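PDB 5TE9: response regulator receiver protein from Paraburkholderia phymatum, which probably acts as a receiver in two-component signalling, accepting a phosphoryl group to pass on a signal. Local coordinates for residues Pro69-Ile74 against Met99-Val104. Sequence-based numbering, arbitrary orientation.
Sequences PRPGLI and MKIPVV
Ile-74 joins the start of strand 103-107 through both of its backbone polar atoms. Its N donates to Pro-102 O at 2.8 Å, and its O accepts from Val-104 N at 2.9 Å. Both N-H...O angles are 166°, so the two bonds are nearly straight. Between them, Val-103 CA-H also points at Ile-74 O, with 3.3 Å from carbon to oxygen. This is a parallel bridge in which Ile-74 pairs with Val-103.

The tight part lies beside this bridge. Ile-101 is buried and directed at segment 69-74. Its CG2 meets CD1 of Ile-74 at 3.6 Å, and the two side chains cross at about a right angle. CG1 of Ile-74 stands anti to its own carbonyl carbon (chi1 -59°), which lets CG1 and CD1 both reach that methyl. Leu-59 and Leu-92, from helices 52-60 and 85-94, also touch Ile-74. The CB of Leu-73 points away from segment 99-104, but its CD1 returns to 4.0 Å from Pro-102 CB. The same methyl lies near Val-104 CG2, and Ile-143 touches both Leu-73 and Val-104. Beside the bridge, the partly exposed ring of Pro-102 lies close on the chain at Gly-72, its CD 3.2 Å from Gly-72 O.

The outer end is looser. Exposed Arg-70 bends at chi3 and brings NH2 to 3.5 Å from Ile-101 CG1, an oblique approach without a polar partner in segment 99-104.

The strands belong to a right-handed beta-alpha-beta crossover through helix 85-94. They are the third and fourth strands of the five-stranded parallel sheet typical of CheY-like receiver domains.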
# COMPACT_ATOMS: atom_id res chain seq x y z
N PRO A 69 -10.28 15.45 12.88
CA PRO A 69 -9.30 15.92 11.90
C PRO A 69 -9.94 16.06 10.54
O PRO A 69 -10.84 15.30 10.18
CB PRO A 69 -8.24 14.80 11.91
CG PRO A 69 -8.83 13.68 12.76
CD PRO A 69 -10.26 14.00 13.02
N ARG A 70 -9.48 17.04 9.77
CA ARG A 70 -9.87 17.14 8.38
C ARG A 70 -9.49 15.85 7.66
O ARG A 70 -8.34 15.41 7.76
CB ARG A 70 -9.18 18.31 7.68
CG ARG A 70 -9.54 19.67 8.21
CD ARG A 70 -8.87 20.75 7.37
NE ARG A 70 -8.92 20.45 5.93
CZ ARG A 70 -10.02 20.56 5.18
NH1 ARG A 70 -11.17 20.95 5.72
NH2 ARG A 70 -9.96 20.28 3.88
N PRO A 71 -10.41 15.20 6.96
CA PRO A 71 -10.04 14.06 6.13
C PRO A 71 -9.35 14.52 4.86
O PRO A 71 -9.54 15.63 4.38
CB PRO A 71 -11.38 13.38 5.82
CG PRO A 71 -12.34 14.50 5.83
CD PRO A 71 -11.86 15.47 6.90
N GLY A 72 -8.49 13.63 4.33
CA GLY A 72 -7.83 13.84 3.06
C GLY A 72 -8.51 13.01 1.99
O GLY A 72 -8.28 13.19 0.79
N LEU A 73 -9.37 12.09 2.43
CA LEU A 73 -10.18 11.30 1.52
C LEU A 73 -11.52 11.01 2.19
O LEU A 73 -11.55 10.62 3.36
CB LEU A 73 -9.49 9.99 1.13
CG LEU A 73 -10.38 9.06 0.31
CD1 LEU A 73 -10.76 9.67 -1.09
CD2 LEU A 73 -9.72 7.70 0.14
N ILE A 74 -12.60 11.22 1.45
CA ILE A 74 -13.95 10.90 1.88
C ILE A 74 -14.48 9.80 0.97
O ILE A 74 -14.45 9.95 -0.25
CB ILE A 74 -14.89 12.13 1.81
CG1 ILE A 74 -14.38 13.27 2.70
CG2 ILE A 74 -16.31 11.73 2.20
CD1 ILE A 74 -15.11 14.58 2.49
N MET A 99 -14.94 21.47 -0.35
CA MET A 99 -15.04 21.07 -1.74
C MET A 99 -13.74 20.51 -2.27
O MET A 99 -13.74 19.68 -3.18
CB MET A 99 -15.48 22.26 -2.60
CG MET A 99 -14.40 23.30 -2.81
SD MET A 99 -14.93 24.55 -3.99
CE MET A 99 -13.56 25.70 -3.97
N LYS A 100 -12.61 20.91 -1.69
CA LYS A 100 -11.32 20.48 -2.20
C LYS A 100 -11.01 19.03 -1.85
O LYS A 100 -10.09 18.46 -2.44
CB LYS A 100 -10.22 21.40 -1.69
N ILE A 101 -11.76 18.42 -0.95
CA ILE A 101 -11.42 17.11 -0.41
C ILE A 101 -11.84 16.03 -1.41
O ILE A 101 -12.99 16.05 -1.89
CB ILE A 101 -12.10 16.88 0.94
CG1 ILE A 101 -11.66 17.92 1.95
CG2 ILE A 101 -11.78 15.48 1.46
CD1 ILE A 101 -12.46 17.84 3.23
N PRO A 102 -10.98 15.06 -1.70
CA PRO A 102 -11.33 13.99 -2.64
C PRO A 102 -12.47 13.12 -2.13
O PRO A 102 -12.47 12.69 -0.98
CB PRO A 102 -10.03 13.20 -2.78
CG PRO A 102 -8.96 14.22 -2.49
CD PRO A 102 -9.53 15.09 -1.42
N VAL A 103 -13.42 12.84 -3.02
CA VAL A 103 -14.62 12.08 -2.70
C VAL A 103 -14.71 10.90 -3.65
O VAL A 103 -14.62 11.07 -4.88
CB VAL A 103 -15.90 12.94 -2.80
CG1 VAL A 103 -17.13 12.16 -2.29
CG2 VAL A 103 -15.73 14.23 -2.04
N VAL A 104 -14.88 9.71 -3.08
CA VAL A 104 -15.19 8.50 -3.83
C VAL A 104 -16.61 8.11 -3.46
O VAL A 104 -16.93 8.01 -2.27
CB VAL A 104 -14.19 7.38 -3.50
CG1 VAL A 104 -14.75 6.03 -3.93
CG2 VAL A 104 -12.85 7.65 -4.15